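Local coordinates for mandelate racemase / muconate lactonizing enzyme family protein (Agrobacterium tumefaciens, PDB 4DXK), which probably works as a metal-dependent lyase or isomerase of the mandelate racemase subgroup of the enolase superfamily, its own substrate not being established, at residues G73-G78 with F276-E281; V288-S293 with S299-I304; Q66-Y71 with R82-F87. All blocks are in the same frame, centred on the assembly; numbering follows the deposited sequence. Where two conformers were deposited one is given.

Contact 1: residues G73-G78 with F276-E281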
loop_
_atom_site.group_PDB
_atom_site.type_symbol
_atom_site.label_atom_id
_atom_site.label_comp_id
_atom_site.label_asym_id
_atom_site.label_seq_id
_atom_site.Cartn_x
_atom_site.Cartn_y
_atom_site.Cartn_z
ATOM N N GLY A 73 8.539 4.580 29.944
ATOM C CA GLY A 73 9.899 4.958 29.592
ATOM C C GLY A 73 10.647 3.974 28.713
ATOM O O GLY A 73 11.837 4.158 28.448
ATOM N N PHE A 74 9.954 2.948 28.241
ATOM C CA PHE A 74 10.515 1.937 27.352
ATOM C C PHE A 74 10.624 2.500 25.920
ATOM O O PHE A 74 10.085 3.564 25.614
ATOM C CB PHE A 74 9.607 0.698 27.392
ATOM C CG PHE A 74 8.211 0.991 26.969
ATOM C CD1 PHE A 74 7.847 0.947 25.630
ATOM C CD2 PHE A 74 7.257 1.383 27.903
ATOM C CE1 PHE A 74 6.564 1.264 25.226
ATOM C CE2 PHE A 74 5.974 1.697 27.501
ATOM C CZ PHE A 74 5.621 1.645 26.167
ATOM N N ARG A 75 11.307 1.762 25.044
ATOM C CA ARG A 75 11.475 2.141 23.638
ATOM C C ARG A 75 11.923 3.599 23.539
ATOM O O ARG A 75 11.358 4.401 22.794
ATOM C CB ARG A 75 10.193 1.888 22.836
ATOM C CG ARG A 75 10.364 1.995 21.313
ATOM C CD ARG A 75 9.229 2.804 20.728
ATOM N NE ARG A 75 9.276 2.942 19.268
ATOM C CZ ARG A 75 9.780 3.994 18.627
ATOM N NH1 ARG A 75 10.317 5.004 19.308
ATOM N NH2 ARG A 75 9.742 4.033 17.301
ATOM N N SER A 76 12.956 3.929 24.306
ATOM C CA SER A 76 13.433 5.296 24.371
ATOM C C SER A 76 14.881 5.303 24.806
ATOM O O SER A 76 15.456 4.262 25.138
ATOM C CB SER A 76 12.601 6.103 25.356
ATOM O OG SER A 76 13.079 5.925 26.674
ATOM N N SER A 77 15.460 6.499 24.809
ATOM C CA SER A 77 16.808 6.724 25.327
ATOM C C SER A 77 16.757 7.539 26.625
ATOM O O SER A 77 17.714 8.230 26.965
ATOM C CB SER A 77 17.664 7.415 24.267
ATOM O OG SER A 77 16.979 8.535 23.735
ATOM N N GLY A 78 15.643 7.437 27.348
ATOM C CA GLY A 78 15.465 8.149 28.607
ATOM C C GLY A 78 16.275 7.583 29.762
ATOM O O GLY A 78 17.014 6.604 29.624
ATOM N N PHE A 276 14.078 0.064 16.403
ATOM C CA PHE A 276 14.801 -0.265 15.181
ATOM C C PHE A 276 13.958 -1.081 14.209
ATOM O O PHE A 276 14.095 -0.917 12.997
ATOM C CB PHE A 276 16.172 -0.880 15.500
ATOM C CG PHE A 276 17.129 0.143 16.022
ATOM C CD1 PHE A 276 17.909 0.879 15.154
ATOM C CD2 PHE A 276 17.183 0.445 17.376
ATOM C CE1 PHE A 276 18.763 1.870 15.627
ATOM C CE2 PHE A 276 18.038 1.441 17.855
ATOM C CZ PHE A 276 18.825 2.153 16.984
ATOM N N ARG A 277 13.045 -1.903 14.723
ATOM C CA ARG A 277 12.025 -2.485 13.851
ATOM C C ARG A 277 11.235 -1.380 13.156
ATOM O O ARG A 277 11.030 -1.413 11.940
ATOM C CB ARG A 277 11.072 -3.382 14.641
ATOM C CG ARG A 277 9.754 -3.670 13.911
ATOM C CD ARG A 277 8.857 -4.622 14.695
ATOM N NE ARG A 277 7.493 -4.608 14.157
ATOM C CZ ARG A 277 6.397 -4.940 14.831
ATOM N NH1 ARG A 277 6.466 -5.367 16.076
ATOM N NH2 ARG A 277 5.215 -4.838 14.237
ATOM N N ASP A 278 10.787 -0.397 13.930
ATOM C CA ASP A 278 10.026 0.709 13.365
ATOM C C ASP A 278 10.846 1.424 12.284
ATOM O O ASP A 278 10.323 1.780 11.225
ATOM C CB ASP A 278 9.627 1.712 14.462
ATOM C CG ASP A 278 8.572 1.170 15.425
ATOM O OD1 ASP A 278 7.993 0.087 15.190
ATOM O OD2 ASP A 278 8.319 1.873 16.429
ATOM N N LEU A 279 12.135 1.638 12.538
ATOM C CA LEU A 279 12.999 2.289 11.566
ATOM C C LEU A 279 13.105 1.454 10.294
ATOM O O LEU A 279 12.951 1.959 9.179
ATOM C CB LEU A 279 14.382 2.525 12.173
ATOM C CG LEU A 279 15.453 3.090 11.249
ATOM C CD1 LEU A 279 15.081 4.484 10.785
ATOM C CD2 LEU A 279 16.805 3.070 11.928
ATOM N N LEU A 280 13.374 0.165 10.449
ATOM C CA LEU A 280 13.472 -0.714 9.284
ATOM C C LEU A 280 12.169 -0.769 8.480
ATOM O O LEU A 280 12.184 -0.810 7.243
ATOM C CB LEU A 280 13.915 -2.117 9.715
ATOM C CG LEU A 280 15.304 -2.212 10.341
ATOM C CD1 LEU A 280 15.542 -3.583 10.959
ATOM C CD2 LEU A 280 16.379 -1.910 9.306
ATOM N N GLU A 281 11.040 -0.743 9.172
ATOM C CA GLU A 281 9.732 -0.801 8.522
ATOM C C GLU A 281 9.420 0.427 7.681
ATOM O O GLU A 281 8.508 0.384 6.845
ATOM C CB GLU A 281 8.599 -1.021 9.543
ATOM C CG GLU A 281 8.521 -2.433 10.113
ATOM C CD GLU A 281 7.321 -2.654 11.033
ATOM O OE1 GLU A 281 6.582 -1.690 11.329
ATOM O OE2 GLU A 281 7.108 -3.805 11.455
#

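Contact 2: residues V288-S293 with S299-I304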
loop_
_atom_site.group_PDB
_atom_site.type_symbol
_atom_site.label_atom_id
_atom_site.label_comp_id
_atom_site.label_asym_id
_atom_site.label_seq_id
_atom_site.Cartn_x
_atom_site.Cartn_y
_atom_site.Cartn_z
ATOM N N VAL A 288 22.636 1.863 10.297
ATOM C CA VAL A 288 21.943 1.697 11.565
ATOM C C VAL A 288 22.897 2.092 12.683
ATOM O O VAL A 288 23.897 1.413 12.957
ATOM C CB VAL A 288 21.396 0.267 11.723
ATOM C CG1 VAL A 288 20.814 0.054 13.121
ATOM C CG2 VAL A 288 20.349 -0.016 10.637
ATOM N N MET A 289 22.587 3.222 13.312
ATOM C CA MET A 289 23.393 3.773 14.396
ATOM C C MET A 289 22.723 3.455 15.702
ATOM O O MET A 289 21.498 3.445 15.803
ATOM C CB MET A 289 23.484 5.288 14.290
ATOM C CG MET A 289 23.643 5.774 12.909
ATOM S SD MET A 289 25.263 5.465 12.197
ATOM C CE MET A 289 26.324 6.418 13.292
ATOM N N LEU A 290 23.535 3.213 16.718
ATOM C CA LEU A 290 23.008 2.996 18.054
ATOM C C LEU A 290 24.086 3.416 19.038
ATOM O O LEU A 290 25.259 3.510 18.669
ATOM C CB LEU A 290 22.612 1.532 18.252
ATOM C CG LEU A 290 23.662 0.444 18.027
ATOM C CD1 LEU A 290 24.587 0.278 19.221
ATOM C CD2 LEU A 290 22.987 -0.881 17.718
ATOM N N ASP A 291 23.689 3.673 20.278
ATOM C CA ASP A 291 24.627 3.853 21.368
ATOM C C ASP A 291 24.267 2.810 22.407
ATOM O O ASP A 291 23.139 2.796 22.911
ATOM C CB ASP A 291 24.514 5.278 21.928
ATOM C CG ASP A 291 25.483 5.546 23.062
ATOM O OD1 ASP A 291 25.456 4.770 24.042
ATOM O OD2 ASP A 291 26.276 6.513 22.976
ATOM N N ILE A 292 25.211 1.921 22.710
ATOM C CA ILE A 292 24.925 0.799 23.588
ATOM C C ILE A 292 24.465 1.232 24.974
ATOM O O ILE A 292 23.746 0.494 25.641
ATOM C CB ILE A 292 26.137 -0.143 23.719
ATOM C CG1 ILE A 292 27.337 0.588 24.302
ATOM C CG2 ILE A 292 26.486 -0.776 22.375
ATOM C CD1 ILE A 292 28.487 -0.341 24.584
ATOM N N SER A 293 24.882 2.419 25.403
ATOM C CA SER A 293 24.510 2.938 26.722
ATOM C C SER A 293 23.197 3.715 26.728
ATOM O O SER A 293 22.754 4.169 27.792
ATOM C CB SER A 293 25.629 3.801 27.318
ATOM O OG SER A 293 25.707 5.082 26.721
ATOM N N SER A 299 22.972 -6.096 25.165
ATOM C CA SER A 299 21.895 -7.057 24.927
ATOM C C SER A 299 20.956 -6.607 23.803
ATOM O O SER A 299 20.688 -7.371 22.872
ATOM C CB SER A 299 21.126 -7.349 26.215
ATOM O OG SER A 299 21.979 -8.058 27.111
ATOM N N GLU A 300 20.452 -5.376 23.858
ATOM C CA GLU A 300 19.636 -4.901 22.743
ATOM C C GLU A 300 20.493 -4.647 21.515
ATOM O O GLU A 300 20.077 -4.991 20.404
ATOM C CB GLU A 300 18.823 -3.647 23.096
ATOM C CG GLU A 300 17.661 -3.938 24.033
ATOM C CD GLU A 300 16.667 -4.947 23.458
ATOM O OE1 GLU A 300 16.194 -4.766 22.316
ATOM O OE2 GLU A 300 16.331 -5.921 24.166
ATOM N N ALA A 301 21.685 -4.076 21.690
ATOM C CA ALA A 301 22.518 -3.698 20.557
ATOM C C ALA A 301 22.889 -4.878 19.678
ATOM O O ALA A 301 22.889 -4.767 18.451
ATOM C CB ALA A 301 23.756 -2.969 21.022
ATOM N N ARG A 302 23.220 -6.015 20.289
ATOM C CA ARG A 302 23.643 -7.161 19.499
ATOM C C ARG A 302 22.486 -7.667 18.635
ATOM O O ARG A 302 22.686 -8.167 17.523
ATOM C CB ARG A 302 24.234 -8.277 20.392
ATOM C CG ARG A 302 23.241 -9.068 21.224
ATOM C CD ARG A 302 23.951 -9.780 22.365
ATOM N NE ARG A 302 23.106 -10.654 23.163
ATOM C CZ ARG A 302 23.233 -11.975 23.204
ATOM N NH1 ARG A 302 24.138 -12.594 22.449
ATOM N NH2 ARG A 302 22.441 -12.684 23.995
ATOM N N LYS A 303 21.274 -7.556 19.157
ATOM C CA LYS A 303 20.091 -8.026 18.452
ATOM C C LYS A 303 19.699 -7.027 17.362
ATOM O O LYS A 303 19.254 -7.419 16.282
ATOM C CB LYS A 303 18.959 -8.267 19.454
ATOM C CG LYS A 303 19.334 -9.337 20.480
ATOM C CD LYS A 303 18.396 -9.410 21.670
ATOM C CE LYS A 303 19.015 -10.305 22.747
ATOM N NZ LYS A 303 18.129 -10.389 23.942
ATOM N N ILE A 304 19.856 -5.738 17.640
ATOM C CA ILE A 304 19.654 -4.718 16.610
ATOM C C ILE A 304 20.606 -4.945 15.440
ATOM O O ILE A 304 20.214 -4.868 14.270
ATOM C CB ILE A 304 19.834 -3.302 17.196
ATOM C CG1 ILE A 304 18.687 -2.979 18.162
ATOM C CG2 ILE A 304 19.910 -2.258 16.087
ATOM C CD1 ILE A 304 19.012 -1.896 19.175
#

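Contact 3: residues Q66-Y71 with R82-F87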
loop_
_atom_site.group_PDB
_atom_site.type_symbol
_atom_site.label_atom_id
_atom_site.label_comp_id
_atom_site.label_asym_id
_atom_site.label_seq_id
_atom_site.Cartn_x
_atom_site.Cartn_y
_atom_site.Cartn_z
ATOM N N GLN A 66 15.111 -8.215 30.369
ATOM C CA GLN A 66 13.655 -8.268 30.324
ATOM C C GLN A 66 13.051 -7.733 31.620
ATOM O O GLN A 66 12.078 -6.962 31.595
ATOM C CB GLN A 66 13.224 -9.715 30.096
ATOM C CG GLN A 66 11.749 -9.953 29.782
ATOM C CD GLN A 66 11.461 -11.440 29.614
ATOM O OE1 GLN A 66 12.349 -12.275 29.802
ATOM N NE2 GLN A 66 10.226 -11.774 29.268
ATOM N N ASP A 67 13.625 -8.125 32.752
ATOM C CA ASP A 67 13.083 -7.760 34.058
ATOM C C ASP A 67 13.187 -6.266 34.369
ATOM O O ASP A 67 12.490 -5.776 35.265
ATOM C CB ASP A 67 13.754 -8.572 35.176
ATOM C CG ASP A 67 13.314 -10.025 35.201
ATOM O OD1 ASP A 67 12.291 -10.346 34.575
ATOM O OD2 ASP A 67 13.993 -10.834 35.871
ATOM N N LEU A 68 14.056 -5.546 33.656
ATOM C CA LEU A 68 14.230 -4.113 33.901
ATOM C C LEU A 68 13.457 -3.225 32.925
ATOM O O LEU A 68 13.453 -2.005 33.084
ATOM C CB LEU A 68 15.716 -3.733 33.925
ATOM C CG LEU A 68 16.521 -4.340 35.078
ATOM C CD1 LEU A 68 17.970 -3.898 34.979
ATOM C CD2 LEU A 68 15.930 -3.948 36.434
ATOM N N VAL A 69 12.818 -3.811 31.915
ATOM C CA VAL A 69 11.986 -3.013 31.017
ATOM C C VAL A 69 10.853 -2.371 31.817
ATOM O O VAL A 69 10.140 -3.047 32.551
ATOM C CB VAL A 69 11.407 -3.852 29.870
ATOM C CG1 VAL A 69 10.427 -3.025 29.057
ATOM C CG2 VAL A 69 12.527 -4.400 28.966
ATOM N N GLY A 70 10.698 -1.062 31.685
ATOM C CA GLY A 70 9.716 -0.345 32.476
ATOM C C GLY A 70 8.321 -0.377 31.893
ATOM O O GLY A 70 8.137 -0.497 30.685
ATOM N N TYR A 71 7.326 -0.269 32.761
ATOM C CA TYR A 71 5.960 -0.024 32.335
ATOM C C TYR A 71 5.886 1.300 31.572
ATOM O O TYR A 71 5.140 1.437 30.599
ATOM C CB TYR A 71 5.047 0.009 33.562
ATOM C CG TYR A 71 3.605 0.232 33.225
ATOM C CD1 TYR A 71 2.862 -0.757 32.591
ATOM C CD2 TYR A 71 2.976 1.426 33.544
ATOM C CE1 TYR A 71 1.534 -0.559 32.285
ATOM C CE2 TYR A 71 1.640 1.634 33.240
ATOM C CZ TYR A 71 0.933 0.637 32.603
ATOM O OH TYR A 71 -0.396 0.824 32.299
ATOM N N ARG A 82 18.900 4.423 30.037
ATOM C CA ARG A 82 20.335 4.646 30.184
ATOM C C ARG A 82 20.893 3.889 31.391
ATOM O O ARG A 82 21.965 3.281 31.316
ATOM C CB ARG A 82 20.657 6.148 30.252
ATOM C CG ARG A 82 20.260 6.867 28.974
ATOM C CD ARG A 82 20.972 8.195 28.749
ATOM N NE ARG A 82 20.820 9.148 29.851
ATOM C CZ ARG A 82 19.721 9.855 30.104
ATOM N NH1 ARG A 82 18.627 9.717 29.353
ATOM N NH2 ARG A 82 19.715 10.704 31.129
ATOM N N GLY A 83 20.152 3.882 32.495
ATOM C CA GLY A 83 20.588 3.118 33.650
ATOM C C GLY A 83 20.595 1.626 33.384
ATOM O O GLY A 83 21.546 0.923 33.733
ATOM N N ASN A 84 19.530 1.133 32.759
ATOM C CA ASN A 84 19.461 -0.280 32.391
ATOM C C ASN A 84 20.609 -0.685 31.487
ATOM O O ASN A 84 21.149 -1.793 31.591
ATOM C CB ASN A 84 18.157 -0.602 31.658
ATOM C CG ASN A 84 16.936 -0.458 32.529
ATOM O OD1 ASN A 84 17.021 -0.350 33.751
ATOM N ND2 ASN A 84 15.767 -0.466 31.887
ATOM N N SER A 85 20.980 0.209 30.584
ATOM C CA SER A 85 22.024 -0.068 29.604
ATOM C C SER A 85 23.400 -0.145 30.257
ATOM O O SER A 85 24.188 -1.046 29.952
ATOM C CB SER A 85 22.026 1.003 28.508
ATOM O OG SER A 85 20.776 1.073 27.833
ATOM N N ALA A 86 23.689 0.790 31.161
ATOM C CA ALA A 86 24.948 0.750 31.902
ATOM C C ALA A 86 25.035 -0.542 32.704
ATOM O O ALA A 86 26.076 -1.207 32.722
ATOM C CB ALA A 86 25.053 1.943 32.814
ATOM N N PHE A 87 23.933 -0.906 33.355
ATOM C CA PHE A 87 23.861 -2.155 34.108
ATOM C C PHE A 87 24.128 -3.371 33.216
ATOM O O PHE A 87 24.898 -4.260 33.580
ATOM C CB PHE A 87 22.502 -2.252 34.821
ATOM C CG PHE A 87 22.284 -3.534 35.568
ATOM C CD1 PHE A 87 22.928 -3.768 36.774
ATOM C CD2 PHE A 87 21.435 -4.507 35.063
ATOM C CE1 PHE A 87 22.729 -4.952 37.456
ATOM C CE2 PHE A 87 21.232 -5.696 35.750
ATOM C CZ PHE A 87 21.875 -5.911 36.942
#

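Contact 1: residues G73-G78 with F276-E281
Arg-75 reaches from the loop 73-78 to Asp-278 on the helix 276-281 and closes a side-on salt bridge on one carboxylate oxygen. Its guanidinium presents the edge that carries NE and NH2, and both nitrogens give a hydrogen to the same acceptor. NH2 of Arg-75 lies 2.7 Å from OD2 of Asp-278 in a fairly straight bond (160°), entering on the anti lone pair, away from OD1. NE of Arg-75 stands 3.2 Å from that OD2, in a more bent bond from outside the carboxylate plane. OD2 sits almost in the guanidinium plane, but the carboxylate itself is turned 34° against it; with both nitrogens converging on OD2, this is neither the flat nor the two-oxygen form. The arginine chain leaves its backbone with CG opposite N (chi1 -169°) and bends at the next bond, which carries the head across to the helix. Asp-278 shows how the two oxygens of one acid can divide their tasks: OD2 takes an N-H from each of Arg-75 NE and NH2, while OD1 bonds Ser-249 of the second subunit.

The loop is braced by an ST turn, in which Ser-76 OG accepts from Gly-78 N at 3.1 Å and gives its own hydrogen to Gly-73 O. Gly-78 is the N-cap of helix 79-99. The bridge thus ties the connection between helices 61-68 and 79-99 of the N-terminal domain to helix 272-281 of the barrel, which packs in turn on strand 287-290 and helix 297-310.

Contact 2: residues V288-S293 with S299-I304
Leu-290 faces Ala-301 and Ile-304 across the contact and gives one methyl to each. Its CD1 meets CB of Ala-301 at 3.8 Å, and its CD2 meets CG2 of Ile-304 at 3.7 Å, the leucine and isoleucine side chains approaching tip to tip. The fork goes with an uncommon leucine conformation, in which CG sits close to both backbone neighbours of CA (chi1 57°). Ile-304 answers with its short branch: CG1 is anti to the carbonyl carbon (chi1 -69°), and CG2 is thereby placed toward the strand. There the same CG2 also touches CG1 of Val-288, at 3.9 Å, so that a single methyl bridges two residues of the strand.

One turn earlier in the helix, Ala-301 has only CB to offer, yet this atom serves two partners, for CG2 of Ile-292 comes to 3.8 Å from Ala-301 CB. The end of Ile-292 leads away, and its side chain also packs on helices 323-335 and 79-99. No hydrogen bond crosses the interface, and all five touching residues are buried. Farther along, Asp-291 OD1 accepts from N and OG of Ser-293, the first bond making an Asx turn; its OD2 bonds His-318.

Strand 288-290 and helix 299-304 run almost exactly antiparallel, their axes 10.0 Å apart, while Met-289 starts off away from the helix. With strand 315-317 they form a beta-alpha-beta unit, a good example of the repeating beta-alpha unit of the modified TIM barrel of this superfamily: apolar branches seal strand to helix, and alternate residues face the interior.

Contact 3: residues Q66-Y71 with R82-F87
Leu-68 meets the helix 82-87 through both the root and the end of its side chain, with Asn-84 at the first and Phe-87 at the second. At the root, CB of Leu-68 lies 3.6 Å from OD1 of Asn-84, with the amide carbon of Asn-84 just behind. CG then stands anti to the carbonyl carbon (chi1 -65°), and the chain goes on extended, chi2 placing CD1 at its far end. This CD1 lies 3.9 Å from OD1 of Asn-84 and at the same time touches the CD2-CE2 bond of the Phe-87 ring, where Leu-68 CD1 is 3.5 Å from CD2 of Phe-87 and 3.8 Å from its CE2. The methyl approaches that ring obliquely, and the two side chains cross at about a right angle. Ile-49 of helix 38-53 packs against the same leucine, and Phe-87 continues inward to Val-22, Ile-3 and Leu-6 of the antiparallel sheet.

The backbone of Leu-68 adds the one polar link: ND2 of Asn-84 gives a weak, bent bond (129°) to O of Leu-68, 3.0 Å away. The other end of the amide is held by Tyr-44, which bonds OD1. Nearby, the 66-71 segment runs into a subunit interface, where Asp-67 pairs with Arg-184 of the second subunit and Tyr-71 OH bonds Glu-268, one of the sodium ligands of that subunit.

Such a contact illustrates how an amide can work at the border of an apolar patch. The bent bond to Leu-68 O probably contributes less to orienting Asn-84 than Tyr-44 does, and the leucine-phenylalanine contact supplies a hydrophobic share of the cohesion, one that needs no precise direction.

In the fold
Contact 2 lies in the buried layer between a barrel strand and its helix; contacts 1 and 3 lie farther out. Contact 2 is wholly buried and purely apolar, inside one beta-alpha-beta unit. Contacts 1 and 3 are partly buried and both adjoin the second subunit; contact 1 is ionic and joins the two domains, whereas contact 3 mixes an apolar pair with a weak amide bond within the N-terminal domain. They form a continuous cluster: the ring of Phe-276 carries contact 1 into the apolar layer of contact 2, Ser-77 O probably bonds Arg-82 of contact 3, and Ser-85 of contact 3 packs on the 292-293 backbone.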